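Type I polyketide synthase PikAII (Streptomyces venezuelae, PDB 3QP9) carries a C2-type ketoreductase domain, of the class thought to epimerise the growing polyketide chain without reducing its ketone. Local coordinates at residues V67-S72 with A200-L205; D195-A200 with V221-S226; S442-S447 with R464-A469. One frame throughout, in Å; residues are numbered along the deposited sequence.

Contacts 1 and 2 adjoin and share helix 202-212, which follows strand 190-196 and precedes strand 220-224. The helix serves both contacts, packing on helix 65-73 in the first and lying over the paired strands of the second. Their centres are about 12 Å apart, and Leu-205 CD2 meets Leu-196 CD1 at 3.5 Å. Contact 3 lies across the chain's centre, its own centre about 37 Å from that of contact 2 and about 46 Å from that of contact 1. This division probably matches the structural and catalytic subdomains of modular ketoreductases, with contact 3, beyond strand 435-441, on the catalytic side.

Contact 1 (V67-S72 with A200-L205); sequences VLAALS and ADRAAL
The guanidinium of Arg-202 lies with one face over Ala-70, whose CA stands 3.7 Å above the plane and is displaced toward the rim of the group. Ala-69 O approaches obliquely, 3.8 Å from Arg-202 NH2, which is too loose to count as a hydrogen bond. The strongest polar partner of the arginine is instead one turn along its own helix, where NH1 forms a salt bridge with Asp-206 and helps to fix how the flat group is turned. With CG anti to the backbone N (chi1 -179°), the chain first runs out from its helix; bends at chi2 and chi3 then bring Arg-202 NE to 4.0 Å from Ala-70 CB. The methylene part and guanidinium thus reach across an exposed margin of the helix pair.

Beneath this margin the contact is apolar and buried. Ala-70 CB points at Leu-205 and meets its CB at 3.8 Å, and the small alanine side chain lets the two backbones come close, their CA atoms 6.1 Å apart. Farther down, Leu-205 CD2 touches Val-67 CG2 at 4.1 Å, the two branched side chains crossing at about a right angle. The start of the second helix is secured by Asp-201 at its N-cap, whose OD1 accepts from Ala-204 N at 3.0 Å.

The arrangement is plain helix-to-helix packing in an alpha/beta fold, joining helix 65-73 to the first turn of helix 202-212. Val-67 also reaches Leu-113 and Trp-116, while Leu-71 extends the association of the two helices by touching Leu-212. On the sheet side, Leu-68 and Leu-71 rest on Val-54 of strand 51-57 and Pro-78 of strand 77-83.

Contact 2 (D195-A200 with V221-S226); sequences DLPSDA and VAVRAS
A beta-alpha-beta unit of the Rossmann-like fold closes here: strand 190-196 and strand 220-224, joined through helix 202-212, run side by side in parallel. Asp-195 pairs with Ala-222 and uses both backbone polar groups to do so. Asp-195 N donates to Val-221 O at 2.9 Å, and Asp-195 O accepts from Val-223 N, also at 2.9 Å. Beyond this bridge the first strand gives way to a loop, and Pro-197 CD comes to rest 3.3 Å from Val-223 O.

On the Asp-195 and Ala-222 face, a salt bridge links the same two strands beside their backbone bonds. A chi1 of -177° swings the Asp-195 carboxylate across from its own N, and the single atom OD1 receives two guanidinium nitrogens of Arg-224. Arg-224 NH1 reaches Asp-195 OD1 at 2.8 Å nearly along the C-O axis, whereas NH2, 3.2 Å from OD1, comes from above the carboxylate plane. Although both bonds lie close to the guanidinium plane, the two groups are turned 68° from each other. The other carboxylate oxygen, OD2, is held by Thr-155 OG1 and Ala-158 N, and Arg-224 NE by a salt bridge to Asp-165. With both carboxylate oxygens bonded and the arginine paired to two acids, the charges of this buried group are probably well compensated.

The opposite face is apolar. Leu-196 and Val-223 lie alongside each other, pointing the same way, with Leu-196 CD2 4.1 Å from Val-223 CG2, and Leu-205 and Ala-204 of helix 202-212 pack over them. Arg-224 also binds its own strand: Arg-224 NH2 donates to Val-223 O at 2.9 Å, from above the carbonyl plane, with an N-H...O angle of 163°.

Contact 3 (S442-S447 with R464-A469); sequences SPWEGS and RPLAPA
Pro-465 sets its ring against the backbone of Glu-445, with Pro-465 CB 3.6 Å from Glu-445 N, while Pro-465 CA makes a CH...O contact with Pro-443 O. Pro-443 O also accepts from Leu-466 N at 3.1 Å, in the carbonyl plane and on a lone pair. Leu-466 returns the bond: its O takes Glu-445 N at 2.9 Å, approaching from 42° out of the carbonyl plane, so that Leu-466 and Trp-444 form a single isolated bridge. Leu-466 CD1 lies 3.4 Å from Ser-442 OG, and its CD2 meets Trp-444 CD1 at 4.1 Å. The first segment follows strand 435-441 and leads toward helix 453-460, probably corresponding to the loop that leads into the substrate lid in short-chain dehydrogenases; a type II turn from Trp-444 to Ser-447 bends it here. Ala-467, at the N-cap of helix 468-481, brings its CA to 3.7 Å from Glu-445 OE2, at the end of a side chain extended beyond CG. Pro-468 CD sits close to that same oxygen. Around the other side of the proline, Pro-468 CA lies 4.0 Å from Trp-444 CE3, and the indole continues onto Ala-471 and Leu-472 of the helix.

Contact 1 (V67-S72 with A200-L205)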
loop_
_atom_site.group_PDB
_atom_site.type_symbol
_atom_site.label_atom_id
_atom_site.label_comp_id
_atom_site.label_asym_id
_atom_site.label_seq_id
_atom_site.Cartn_x
_atom_site.Cartn_y
_atom_site.Cartn_z
ATOM N N VAL A 67 22.344 -13.454 -4.450
ATOM C CA VAL A 67 21.692 -13.637 -3.128
ATOM C C VAL A 67 22.354 -14.786 -2.258
ATOM O O VAL A 67 22.801 -14.531 -1.136
ATOM C CB VAL A 67 20.154 -13.800 -3.205
ATOM C CG1 VAL A 67 19.569 -13.864 -1.778
ATOM C CG2 VAL A 67 19.513 -12.634 -3.965
ATOM N N LEU A 68 22.465 -16.027 -2.763
ATOM C CA LEU A 68 23.137 -17.036 -1.932
ATOM C C LEU A 68 24.595 -16.741 -1.690
ATOM O O LEU A 68 25.104 -16.996 -0.584
ATOM C CB LEU A 68 22.949 -18.490 -2.425
ATOM C CG LEU A 68 21.735 -18.972 -3.199
ATOM C CD1 LEU A 68 21.896 -20.479 -3.356
ATOM C CD2 LEU A 68 20.454 -18.664 -2.485
ATOM N N ALA A 69 25.291 -16.149 -2.674
ATOM C CA ALA A 69 26.682 -15.817 -2.395
ATOM C C ALA A 69 26.762 -14.848 -1.213
ATOM O O ALA A 69 27.552 -15.062 -0.293
ATOM C CB ALA A 69 27.413 -15.254 -3.654
ATOM N N ALA A 70 25.913 -13.806 -1.194
ATOM C CA ALA A 70 25.949 -12.863 -0.055
ATOM C C ALA A 70 25.641 -13.499 1.280
ATOM O O ALA A 70 26.315 -13.215 2.282
ATOM C CB ALA A 70 25.032 -11.666 -0.296
ATOM N N LEU A 71 24.633 -14.373 1.299
ATOM C CA LEU A 71 24.287 -15.071 2.528
ATOM C C LEU A 71 25.458 -15.989 2.975
ATOM O O LEU A 71 25.843 -16.010 4.160
ATOM C CB LEU A 71 23.034 -15.928 2.322
ATOM C CG LEU A 71 21.675 -15.276 2.012
ATOM C CD1 LEU A 71 20.753 -16.288 1.551
ATOM C CD2 LEU A 71 21.122 -14.733 3.253
ATOM N N SER A 72 25.998 -16.748 2.019
ATOM C CA SER A 72 27.157 -17.601 2.281
ATOM C C SER A 72 28.275 -16.736 2.826
ATOM O O SER A 72 28.778 -16.995 3.934
ATOM C CB SER A 72 27.611 -18.341 0.993
ATOM O OG SER A 72 26.692 -19.370 0.612
ATOM N N ALA A 200 20.088 -3.011 -7.849
ATOM C CA ALA A 200 20.569 -3.724 -6.611
ATOM C C ALA A 200 21.827 -4.575 -6.816
ATOM O O ALA A 200 21.782 -5.590 -7.512
ATOM C CB ALA A 200 19.445 -4.549 -5.982
ATOM N N ASP A 201 22.933 -4.129 -6.211
ATOM C CA ASP A 201 24.287 -4.647 -6.452
ATOM C C ASP A 201 24.857 -5.379 -5.263
ATOM O O ASP A 201 24.162 -5.524 -4.274
ATOM C CB ASP A 201 25.219 -3.486 -6.842
ATOM C CG ASP A 201 25.447 -2.484 -5.701
ATOM O OD1 ASP A 201 24.861 -2.706 -4.601
ATOM O OD2 ASP A 201 26.221 -1.500 -5.900
ATOM N N ARG A 202 26.122 -5.829 -5.312
ATOM C CA ARG A 202 26.656 -6.679 -4.227
ATOM C C ARG A 202 26.787 -6.016 -2.855
ATOM O O ARG A 202 26.471 -6.646 -1.842
ATOM C CB ARG A 202 27.955 -7.400 -4.608
ATOM C CG ARG A 202 28.606 -8.361 -3.536
ATOM C CD ARG A 202 27.597 -9.434 -2.912
ATOM N NE ARG A 202 28.202 -10.752 -2.628
ATOM C CZ ARG A 202 29.165 -10.991 -1.721
ATOM N NH1 ARG A 202 29.676 -9.994 -0.997
ATOM N NH2 ARG A 202 29.660 -12.216 -1.548
ATOM N N ALA A 203 27.285 -4.779 -2.810
ATOM C CA ALA A 203 27.259 -3.969 -1.580
ATOM C C ALA A 203 25.844 -3.847 -0.979
ATOM O O ALA A 203 25.704 -3.901 0.218
ATOM C CB ALA A 203 27.872 -2.568 -1.809
ATOM N N ALA A 204 24.803 -3.741 -1.794
ATOM C CA ALA A 204 23.433 -3.723 -1.286
ATOM C C ALA A 204 23.028 -5.125 -0.659
ATOM O O ALA A 204 22.314 -5.178 0.366
ATOM C CB ALA A 204 22.456 -3.316 -2.417
ATOM N N LEU A 205 23.482 -6.244 -1.246
ATOM C CA LEU A 205 23.037 -7.562 -0.745
ATOM C C LEU A 205 23.793 -7.887 0.553
ATOM O O LEU A 205 23.270 -8.527 1.427
ATOM C CB LEU A 205 23.201 -8.667 -1.803
ATOM C CG LEU A 205 22.347 -8.452 -3.087
ATOM C CD1 LEU A 205 22.977 -9.291 -4.191
ATOM C CD2 LEU A 205 20.830 -8.834 -2.965
#

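Contact 2 (D195-A200 with V221-S226)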
loop_
_atom_site.group_PDB
_atom_site.type_symbol
_atom_site.label_atom_id
_atom_site.label_comp_id
_atom_site.label_asym_id
_atom_site.label_seq_id
_atom_site.Cartn_x
_atom_site.Cartn_y
_atom_site.Cartn_z
ATOM N N ASP A 195 13.774 -3.671 1.238
ATOM C CA ASP A 195 13.695 -3.302 -0.181
ATOM C C ASP A 195 15.086 -2.941 -0.703
ATOM O O ASP A 195 15.725 -2.062 -0.146
ATOM C CB ASP A 195 12.763 -2.088 -0.339
ATOM C CG ASP A 195 12.560 -1.678 -1.792
ATOM O OD1 ASP A 195 13.031 -0.560 -2.139
ATOM O OD2 ASP A 195 12.053 -2.529 -2.569
ATOM N N LEU A 196 15.509 -3.602 -1.777
ATOM C CA LEU A 196 16.821 -3.450 -2.384
ATOM C C LEU A 196 16.657 -2.371 -3.388
ATOM O O LEU A 196 15.534 -2.031 -3.703
ATOM C CB LEU A 196 17.290 -4.762 -3.040
ATOM C CG LEU A 196 17.579 -5.834 -1.991
ATOM C CD1 LEU A 196 17.801 -7.199 -2.632
ATOM C CD2 LEU A 196 18.753 -5.513 -1.074
ATOM N N PRO A 197 17.762 -1.734 -3.789
ATOM C CA PRO A 197 17.653 -0.642 -4.771
ATOM C C PRO A 197 17.019 -1.194 -6.065
ATOM O O PRO A 197 17.359 -2.343 -6.449
ATOM C CB PRO A 197 19.112 -0.254 -5.042
ATOM C CG PRO A 197 19.952 -0.772 -3.865
ATOM C CD PRO A 197 19.148 -2.018 -3.343
ATOM N N SER A 198 16.177 -0.411 -6.764
ATOM C CA SER A 198 15.475 -0.936 -7.988
ATOM C C SER A 198 16.286 -1.961 -8.798
ATOM O O SER A 198 15.718 -2.916 -9.293
ATOM C CB SER A 198 14.998 0.168 -8.941
ATOM O OG SER A 198 14.308 1.195 -8.250
ATOM N N ASP A 199 17.599 -1.756 -8.919
ATOM C CA ASP A 199 18.484 -2.698 -9.623
ATOM C C ASP A 199 19.257 -3.603 -8.698
ATOM O O ASP A 199 19.082 -4.833 -8.732
ATOM C CB ASP A 199 19.388 -1.982 -10.647
ATOM C CG ASP A 199 18.788 -2.029 -12.055
ATOM O OD1 ASP A 199 17.915 -1.169 -12.371
ATOM O OD2 ASP A 199 19.171 -2.946 -12.826
ATOM N N ALA A 200 20.088 -3.011 -7.849
ATOM C CA ALA A 200 20.569 -3.724 -6.611
ATOM C C ALA A 200 21.827 -4.575 -6.816
ATOM O O ALA A 200 21.782 -5.590 -7.512
ATOM C CB ALA A 200 19.445 -4.549 -5.982
ATOM N N VAL A 221 12.784 -2.133 6.356
ATOM C CA VAL A 221 14.100 -1.570 6.033
ATOM C C VAL A 221 14.269 -1.388 4.556
ATOM O O VAL A 221 13.935 -2.255 3.764
ATOM C CB VAL A 221 15.258 -2.431 6.637
ATOM C CG1 VAL A 221 16.583 -1.794 6.432
ATOM C CG2 VAL A 221 15.053 -2.674 8.138
ATOM N N ALA A 222 14.790 -0.190 4.170
ATOM C CA ALA A 222 15.265 0.033 2.852
ATOM C C ALA A 222 16.827 0.041 2.796
ATOM O O ALA A 222 17.466 0.529 3.710
ATOM C CB ALA A 222 14.729 1.437 2.372
ATOM N N VAL A 223 17.411 -0.528 1.723
ATOM C CA VAL A 223 18.856 -0.680 1.507
ATOM C C VAL A 223 19.180 0.228 0.337
ATOM O O VAL A 223 18.620 0.057 -0.797
ATOM C CB VAL A 223 19.184 -2.048 1.053
ATOM C CG1 VAL A 223 20.686 -2.153 0.816
ATOM C CG2 VAL A 223 18.699 -3.023 2.132
ATOM N N ARG A 224 20.022 1.230 0.585
ATOM C CA ARG A 224 20.307 2.211 -0.436
ATOM C C ARG A 224 21.810 2.368 -0.529
ATOM O O ARG A 224 22.585 1.822 0.278
ATOM C CB ARG A 224 19.595 3.597 -0.231
ATOM C CG ARG A 224 18.013 3.474 -0.236
ATOM C CD ARG A 224 17.550 3.112 -1.582
ATOM N NE ARG A 224 16.100 3.069 -1.758
ATOM C CZ ARG A 224 15.336 1.958 -1.758
ATOM N NH1 ARG A 224 14.021 2.072 -1.968
ATOM N NH2 ARG A 224 15.882 0.775 -1.545
ATOM N N ALA A 225 22.235 3.069 -1.566
ATOM C CA ALA A 225 23.666 3.358 -1.727
ATOM C C ALA A 225 24.234 4.016 -0.455
ATOM O O ALA A 225 25.369 3.802 -0.095
ATOM C CB ALA A 225 23.856 4.299 -2.961
ATOM N N SER A 226 23.416 4.787 0.235
ATOM C CA SER A 226 23.853 5.440 1.494
ATOM C C SER A 226 24.040 4.561 2.714
ATOM O O SER A 226 24.846 4.920 3.596
ATOM C CB SER A 226 22.960 6.691 1.800
ATOM O OG SER A 226 21.676 6.404 2.384
#

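Contact 3 (S442-S447 with R464-A469)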
loop_
_atom_site.group_PDB
_atom_site.type_symbol
_atom_site.label_atom_id
_atom_site.label_comp_id
_atom_site.label_asym_id
_atom_site.label_seq_id
_atom_site.Cartn_x
_atom_site.Cartn_y
_atom_site.Cartn_z
ATOM N N SER A 442 -8.034 7.331 7.598
ATOM C CA SER A 442 -8.680 6.501 8.551
ATOM C C SER A 442 -10.155 6.545 8.226
ATOM O O SER A 442 -10.583 7.423 7.504
ATOM C CB SER A 442 -8.363 6.973 10.007
ATOM O OG SER A 442 -8.897 8.231 10.260
ATOM N N PRO A 443 -10.961 5.588 8.751
ATOM C CA PRO A 443 -12.372 5.593 8.307
ATOM C C PRO A 443 -13.182 6.838 8.606
ATOM O O PRO A 443 -13.099 7.404 9.688
ATOM C CB PRO A 443 -12.978 4.387 9.096
ATOM C CG PRO A 443 -11.805 3.385 9.197
ATOM C CD PRO A 443 -10.603 4.353 9.453
ATOM N N TRP A 444 -14.063 7.184 7.672
ATOM C CA TRP A 444 -14.983 8.323 7.796
ATOM C C TRP A 444 -16.274 7.914 8.500
ATOM O O TRP A 444 -16.752 6.791 8.322
ATOM C CB TRP A 444 -15.384 8.748 6.423
ATOM C CG TRP A 444 -14.287 9.457 5.635
ATOM C CD1 TRP A 444 -12.907 9.207 5.667
ATOM C CD2 TRP A 444 -14.480 10.462 4.637
ATOM N NE1 TRP A 444 -12.271 10.028 4.761
ATOM C CE2 TRP A 444 -13.196 10.803 4.126
ATOM C CE3 TRP A 444 -15.618 11.117 4.126
ATOM C CZ2 TRP A 444 -13.009 11.778 3.118
ATOM C CZ3 TRP A 444 -15.431 12.101 3.135
ATOM C CH2 TRP A 444 -14.135 12.411 2.631
ATOM N N GLU A 445 -16.823 8.844 9.263
ATOM C CA GLU A 445 -18.175 8.682 9.832
ATOM C C GLU A 445 -19.144 8.126 8.820
ATOM O O GLU A 445 -19.090 8.453 7.619
ATOM C CB GLU A 445 -18.724 10.010 10.323
ATOM C CG GLU A 445 -18.168 10.497 11.632
ATOM C CD GLU A 445 -18.797 11.803 12.085
ATOM O OE1 GLU A 445 -18.543 12.169 13.257
ATOM O OE2 GLU A 445 -19.495 12.493 11.279
ATOM N N GLY A 446 -20.047 7.296 9.327
ATOM C CA GLY A 446 -21.083 6.730 8.514
ATOM C C GLY A 446 -20.605 5.479 7.795
ATOM O O GLY A 446 -21.438 4.676 7.378
ATOM N N SER A 447 -19.288 5.294 7.626
ATOM C CA SER A 447 -18.841 4.176 6.807
ATOM C C SER A 447 -18.959 2.856 7.567
ATOM O O SER A 447 -18.990 2.844 8.817
ATOM C CB SER A 447 -17.424 4.390 6.254
ATOM O OG SER A 447 -16.490 4.105 7.256
ATOM N N ARG A 464 -10.988 7.684 15.888
ATOM C CA ARG A 464 -12.268 8.416 15.924
ATOM C C ARG A 464 -12.719 8.673 14.483
ATOM O O ARG A 464 -11.997 9.362 13.754
ATOM C CB ARG A 464 -12.124 9.751 16.695
ATOM C CG ARG A 464 -13.513 10.420 17.022
ATOM C CD ARG A 464 -13.573 11.900 17.520
ATOM N NE ARG A 464 -13.074 12.088 18.882
ATOM C CZ ARG A 464 -13.840 12.139 19.969
ATOM N NH1 ARG A 464 -15.165 12.005 19.856
ATOM N NH2 ARG A 464 -13.287 12.310 21.169
ATOM N N PRO A 465 -13.900 8.145 14.056
ATOM C CA PRO A 465 -14.310 8.383 12.661
ATOM C C PRO A 465 -14.299 9.844 12.281
ATOM O O PRO A 465 -14.647 10.717 13.112
ATOM C CB PRO A 465 -15.747 7.855 12.593
ATOM C CG PRO A 465 -15.867 6.893 13.812
ATOM C CD PRO A 465 -14.653 6.993 14.641
ATOM N N LEU A 466 -13.828 10.082 11.050
ATOM C CA LEU A 466 -13.641 11.445 10.527
ATOM C C LEU A 466 -14.961 12.068 10.135
ATOM O O LEU A 466 -15.665 11.533 9.272
ATOM C CB LEU A 466 -12.698 11.451 9.298
ATOM C CG LEU A 466 -11.180 11.513 9.450
ATOM C CD1 LEU A 466 -10.582 11.090 10.813
ATOM C CD2 LEU A 466 -10.292 11.126 8.160
ATOM N N ALA A 467 -15.252 13.261 10.660
ATOM C CA ALA A 467 -16.408 14.000 10.039
ATOM C C ALA A 467 -16.048 14.372 8.574
ATOM O O ALA A 467 -14.917 14.747 8.282
ATOM C CB ALA A 467 -16.801 15.211 10.801
ATOM N N PRO A 468 -17.017 14.190 7.665
ATOM C CA PRO A 468 -16.838 14.323 6.225
ATOM C C PRO A 468 -16.380 15.735 5.887
ATOM O O PRO A 468 -15.402 15.897 5.160
ATOM C CB PRO A 468 -18.240 13.990 5.663
ATOM C CG PRO A 468 -18.729 12.926 6.651
ATOM C CD PRO A 468 -18.216 13.377 8.007
ATOM N N ALA A 469 -17.015 16.723 6.484
ATOM C CA ALA A 469 -16.637 18.113 6.277
ATOM C C ALA A 469 -15.174 18.437 6.638
ATOM O O ALA A 469 -14.466 19.148 5.876
ATOM C CB ALA A 469 -17.572 19.012 7.122
#